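Local coordinates for aminoglycoside phosphotransferase (Streptomyces rimosus, PDB 6FUC), which probably phosphorylates streptomycin at its 3''-hydroxyl with ATP as phosphate donor, a reaction that confers resistance to the antibiotic, at residues V90-L103 and L192-G206. Residues are numbered along the deposited sequence; the frame is centred on the assembly and turned at random. Where two conformers were deposited one is given.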
loop_
_atom_site.group_PDB
_atom_site.type_symbol
_atom_site.label_atom_id
_atom_site.label_comp_id
_atom_site.label_asym_id
_atom_site.label_seq_id
_atom_site.Cartn_x
_atom_site.Cartn_y
_atom_site.Cartn_z
ATOM N N VAL A 90 -1.410 -14.064 -3.843
ATOM C CA VAL A 90 -0.382 -14.350 -2.873
ATOM C C VAL A 90 -1.079 -15.098 -1.765
ATOM O O VAL A 90 -1.851 -14.516 -1.015
ATOM C CB VAL A 90 0.315 -13.087 -2.396
ATOM C CG1 VAL A 90 1.295 -13.454 -1.303
ATOM C CG2 VAL A 90 1.030 -12.403 -3.574
ATOM N N GLU A 91 -0.872 -16.415 -1.707
ATOM C CA GLU A 91 -1.621 -17.224 -0.768
ATOM C C GLU A 91 -1.251 -16.956 0.672
ATOM O O GLU A 91 -0.067 -16.812 0.962
ATOM C CB GLU A 91 -1.479 -18.691 -1.074
ATOM C CG GLU A 91 -1.922 -19.093 -2.471
ATOM C CD GLU A 91 -3.428 -19.173 -2.690
ATOM O OE1 GLU A 91 -4.233 -19.205 -1.724
ATOM O OE2 GLU A 91 -3.812 -19.235 -3.883
ATOM N N GLY A 92 -2.254 -16.907 1.518
ATOM C CA GLY A 92 -2.060 -16.727 2.938
ATOM C C GLY A 92 -3.060 -15.799 3.564
ATOM O O GLY A 92 -4.066 -15.477 2.922
ATOM N N ILE A 93 -2.747 -15.346 4.776
ATOM C CA ILE A 93 -3.738 -14.550 5.524
ATOM C C ILE A 93 -3.252 -13.100 5.515
ATOM O O ILE A 93 -2.097 -12.804 5.932
ATOM C CB ILE A 93 -3.934 -15.006 6.987
ATOM C CG1 ILE A 93 -4.860 -14.058 7.769
ATOM C CG2 ILE A 93 -2.657 -15.288 7.692
ATOM C CD1 ILE A 93 -5.685 -14.776 8.826
ATOM N N PRO A 94 -4.080 -12.155 5.064
ATOM C CA PRO A 94 -3.678 -10.741 5.177
ATOM C C PRO A 94 -3.436 -10.393 6.636
ATOM O O PRO A 94 -4.178 -10.788 7.519
ATOM C CB PRO A 94 -4.855 -9.980 4.569
ATOM C CG PRO A 94 -5.560 -10.979 3.752
ATOM C CD PRO A 94 -5.412 -12.279 4.435
ATOM N N ALA A 95 -2.391 -9.602 6.890
ATOM C CA ALA A 95 -1.971 -9.366 8.255
ATOM C C ALA A 95 -2.974 -8.574 9.081
ATOM O O ALA A 95 -2.956 -8.703 10.322
ATOM C CB ALA A 95 -0.629 -8.700 8.271
ATOM N N ASP A 96 -3.900 -7.863 8.465
ATOM C CA ASP A 96 -4.921 -7.209 9.250
ATOM C C ASP A 96 -5.924 -8.164 9.843
ATOM O O ASP A 96 -6.638 -7.787 10.779
ATOM C CB ASP A 96 -5.622 -6.118 8.472
ATOM C CG ASP A 96 -6.489 -6.662 7.353
ATOM O OD1 ASP A 96 -5.986 -7.516 6.566
ATOM O OD2 ASP A 96 -7.657 -6.199 7.209
ATOM N N ARG A 97 -5.963 -9.400 9.340
ATOM C CA ARG A 97 -6.900 -10.416 9.807
ATOM C C ARG A 97 -6.272 -11.277 10.900
ATOM O O ARG A 97 -6.962 -12.106 11.473
ATOM C CB ARG A 97 -7.434 -11.256 8.651
ATOM C CG ARG A 97 -8.237 -10.463 7.620
ATOM C CD ARG A 97 -8.833 -11.415 6.572
ATOM N N ALA A 98 -4.984 -11.111 11.153
ATOM C CA ALA A 98 -4.275 -11.829 12.201
ATOM C C ALA A 98 -4.753 -11.370 13.560
ATOM O O ALA A 98 -4.920 -10.180 13.822
ATOM C CB ALA A 98 -2.747 -11.606 12.061
ATOM N N SER A 99 -4.873 -12.332 14.454
ATOM C CA SER A 99 -5.018 -12.010 15.865
ATOM C C SER A 99 -3.823 -11.290 16.375
ATOM O O SER A 99 -2.692 -11.263 15.752
ATOM C CB SER A 99 -5.112 -13.255 16.739
ATOM O OG SER A 99 -3.870 -13.985 16.744
ATOM N N ALA A 100 -3.947 -10.681 17.543
ATOM C CA ALA A 100 -2.805 -10.071 18.119
ATOM C C ALA A 100 -1.624 -10.999 18.353
ATOM O O ALA A 100 -0.467 -10.605 18.187
ATOM C CB ALA A 100 -3.134 -9.329 19.449
ATOM N N SER A 101 -1.913 -12.204 18.765
ATOM C CA SER A 101 -0.769 -13.155 18.981
ATOM C C SER A 101 -0.129 -13.610 17.655
ATOM O O SER A 101 1.085 -13.735 17.557
ATOM C CB SER A 101 -1.107 -14.436 19.805
ATOM O OG SER A 101 0.136 -15.291 20.078
ATOM N N MET A 102 -0.934 -13.793 16.649
ATOM C CA MET A 102 -0.413 -14.097 15.317
ATOM C C MET A 102 0.457 -12.940 14.791
ATOM O O MET A 102 1.519 -13.205 14.216
ATOM C CB MET A 102 -1.566 -14.310 14.363
ATOM C CG MET A 102 -2.344 -15.652 14.423
ATOM S SD MET A 102 -3.943 -15.644 13.562
ATOM C CE MET A 102 -3.417 -15.683 11.871
ATOM N N LEU A 103 -0.019 -11.701 14.947
ATOM C CA LEU A 103 0.789 -10.572 14.435
ATOM C C LEU A 103 2.052 -10.485 15.168
ATOM O O LEU A 103 3.120 -10.163 14.601
ATOM C CB LEU A 103 -0.030 -9.262 14.487
ATOM C CG LEU A 103 0.592 -8.081 13.776
ATOM C CD1 LEU A 103 0.738 -8.345 12.272
ATOM C CD2 LEU A 103 -0.197 -6.808 13.986
ATOM N N LEU A 192 -1.302 -3.023 7.057
ATOM C CA LEU A 192 -1.381 -4.476 7.296
ATOM C C LEU A 192 -2.107 -5.308 6.246
ATOM O O LEU A 192 -1.670 -6.417 5.979
ATOM C CB LEU A 192 -2.002 -4.784 8.664
ATOM C CG LEU A 192 -1.181 -4.462 9.886
ATOM C CD1 LEU A 192 -1.943 -4.922 11.112
ATOM C CD2 LEU A 192 0.202 -5.108 9.854
ATOM N N PRO A 193 -3.189 -4.804 5.617
ATOM C CA PRO A 193 -3.851 -5.619 4.622
ATOM C C PRO A 193 -2.943 -6.036 3.481
ATOM O O PRO A 193 -3.260 -7.003 2.775
ATOM C CB PRO A 193 -4.996 -4.717 4.099
ATOM C CG PRO A 193 -5.340 -3.894 5.327
ATOM C CD PRO A 193 -4.002 -3.600 5.936
ATOM N N ASN A 194 -1.893 -5.270 3.232
ATOM C CA ASN A 194 -1.038 -5.481 2.056
ATOM C C ASN A 194 0.145 -6.383 2.317
ATOM O O ASN A 194 0.993 -6.581 1.425
ATOM C CB ASN A 194 -0.688 -4.158 1.410
ATOM C CG ASN A 194 -1.887 -3.465 0.878
ATOM O OD1 ASN A 194 -2.883 -4.117 0.510
ATOM N ND2 ASN A 194 -1.817 -2.150 0.720
ATOM N N ILE A 195 0.204 -6.960 3.510
ATOM C CA ILE A 195 1.266 -7.927 3.890
ATOM C C ILE A 195 0.528 -9.253 4.102
ATOM O O ILE A 195 -0.323 -9.352 4.961
ATOM C CB ILE A 195 1.998 -7.491 5.161
ATOM C CG1 ILE A 195 2.570 -6.072 5.012
ATOM C CG2 ILE A 195 3.024 -8.520 5.510
ATOM C CD1 ILE A 195 3.119 -5.542 6.270
ATOM N N ILE A 196 0.880 -10.258 3.306
ATOM C CA ILE A 196 0.235 -11.571 3.397
ATOM C C ILE A 196 1.159 -12.468 4.212
ATOM O O ILE A 196 2.361 -12.565 3.912
ATOM C CB ILE A 196 -0.033 -12.171 2.033
ATOM C CG1 ILE A 196 -0.821 -11.200 1.148
ATOM C CG2 ILE A 196 -0.806 -13.487 2.196
ATOM C CD1 ILE A 196 -2.128 -10.660 1.697
ATOM N N LEU A 197 0.594 -13.150 5.189
ATOM C CA LEU A 197 1.345 -14.038 6.092
ATOM C C LEU A 197 1.076 -15.491 5.741
ATOM O O LEU A 197 -0.038 -15.892 5.404
ATOM C CB LEU A 197 0.911 -13.810 7.545
ATOM C CG LEU A 197 1.030 -12.368 8.025
ATOM C CD1 LEU A 197 0.536 -12.245 9.457
ATOM C CD2 LEU A 197 2.407 -11.812 7.890
ATOM N N ASP A 198 2.127 -16.309 5.867
ATOM C CA ASP A 198 1.961 -17.752 5.749
ATOM C C ASP A 198 1.207 -18.243 6.997
ATOM O O ASP A 198 1.613 -17.969 8.096
ATOM C CB ASP A 198 3.339 -18.410 5.675
ATOM C CG ASP A 198 3.312 -19.898 5.534
ATOM O OD1 ASP A 198 2.715 -20.633 6.336
ATOM O OD2 ASP A 198 3.929 -20.386 4.563
ATOM N N PRO A 199 0.075 -18.951 6.793
ATOM C CA PRO A 199 -0.795 -19.294 7.946
ATOM C C PRO A 199 -0.225 -20.353 8.860
ATOM O O PRO A 199 -0.764 -20.556 9.939
ATOM C CB PRO A 199 -2.055 -19.751 7.271
ATOM C CG PRO A 199 -1.650 -20.235 5.982
ATOM C CD PRO A 199 -0.581 -19.325 5.528
ATOM N N ASP A 200 0.819 -21.056 8.419
ATOM C CA ASP A 200 1.459 -22.088 9.230
ATOM C C ASP A 200 2.710 -21.602 9.911
ATOM O O ASP A 200 2.923 -21.882 11.110
ATOM C CB ASP A 200 1.698 -23.337 8.385
ATOM C CG ASP A 200 0.398 -23.951 8.015
ATOM O OD1 ASP A 200 -0.383 -24.343 8.945
ATOM O OD2 ASP A 200 0.068 -24.024 6.822
ATOM N N THR A 201 3.617 -20.915 9.194
ATOM C CA THR A 201 4.833 -20.436 9.828
ATOM C C THR A 201 4.711 -19.073 10.435
ATOM O O THR A 201 5.521 -18.702 11.278
ATOM C CB THR A 201 5.980 -20.370 8.821
ATOM O OG1 THR A 201 5.574 -19.448 7.811
ATOM C CG2 THR A 201 6.251 -21.736 8.223
ATOM N N LEU A 202 3.750 -18.275 9.951
ATOM C CA LEU A 202 3.619 -16.831 10.317
ATOM C C LEU A 202 4.769 -15.959 9.852
ATOM O O LEU A 202 4.958 -14.850 10.308
ATOM C CB LEU A 202 3.194 -16.618 11.763
ATOM C CG LEU A 202 1.711 -16.785 12.039
ATOM C CD1 LEU A 202 0.879 -15.742 11.289
ATOM C CD2 LEU A 202 1.170 -18.181 11.763
ATOM N N ASP A 203 5.542 -16.482 8.896
ATOM C CA ASP A 203 6.421 -15.649 8.120
ATOM C C ASP A 203 5.635 -14.864 7.076
ATOM O O ASP A 203 4.462 -15.111 6.865
ATOM C CB ASP A 203 7.554 -16.489 7.494
ATOM C CG ASP A 203 8.783 -15.771 7.133
ATOM O OD1 ASP A 203 8.867 -14.540 7.109
ATOM O OD2 ASP A 203 9.807 -16.503 6.822
ATOM N N VAL A 204 6.289 -13.921 6.399
ATOM C CA VAL A 204 5.674 -13.195 5.305
ATOM C C VAL A 204 5.631 -14.057 4.046
ATOM O O VAL A 204 6.675 -14.553 3.589
ATOM C CB VAL A 204 6.427 -11.871 5.069
ATOM C CG1 VAL A 204 5.933 -11.167 3.864
ATOM C CG2 VAL A 204 6.237 -10.960 6.275
ATOM N N ALA A 205 4.469 -14.234 3.492
ATOM C CA ALA A 205 4.274 -14.906 2.209
ATOM C C ALA A 205 4.524 -13.974 1.044
ATOM O O ALA A 205 5.060 -14.415 0.000
ATOM C CB ALA A 205 2.866 -15.491 2.101
ATOM N N GLY A 206 4.129 -12.722 1.152
ATOM C CA GLY A 206 4.418 -11.755 0.090
ATOM C C GLY A 206 3.682 -10.484 0.350
ATOM O O GLY A 206 2.907 -10.367 1.295
#
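Ile-93 and Leu-197 form an antiparallel hydrogen-bonded pair. Ile-93 N gives a bond of 2.8 Å to Leu-197 O, in the carbonyl plane. The return bond, Leu-197 N to Ile-93 O, is nearly straight at 168°, but its donor sits above the carbonyl plane. Pro-94 and Ile-196 follow as a non-hydrogen-bonded pair. Next, Ala-95 N bonds Ile-195 O at 2.8 Å. Its approach runs nearly along the C=O axis. A weak second bond goes from Ala-95 N to Leu-192 O.

Strand 93-94 is an outer strand of a small three-stranded antiparallel sheet, with the hairpin 195-197/204-207 as its other two strands. Leu-192 to Asn-194 end the His-Gly-Asp-x4-Asn signature of this kinase-like family, and the hairpin follows directly, in the C-terminal lobe. Here Ala-205 and Gly-206 both face Ile-196 in a classic beta bulge, and Ile-196 O accepts from both their N atoms. In the hairpin turn, Asp-198 OD1 takes the N-H groups of Asp-200 and Thr-201.

Among the apolar contacts, Pro-94 and Ile-196 point to one face of the sheet, Ile-93 and Leu-197 to the other. Ile-196 spreads its branches: CD1 lies beside the Pro-94 ring, 4.0 Å from Pro-94 CG, while CG2 turns to Val-90 O and the Gly-92 backbone. Val-90 CG1, anti to its backbone N (chi1 175°), meets Ile-196 CB at 3.8 Å. Leu-197 CD1 packs 3.9 Å from Ala-95 CB. The Leu-197 side chain also touches Ala-106 of helix 100-117. Leu-103 CD2 and Leu-192 CD1 meet tip to tip at 3.9 Å, beside helix 219-233.

A separate packing contact involves a polar group. The side chains of Asp-96 and Pro-193 cross at about a right angle, with Asp-96 CG 3.6 Å from Pro-193 CG.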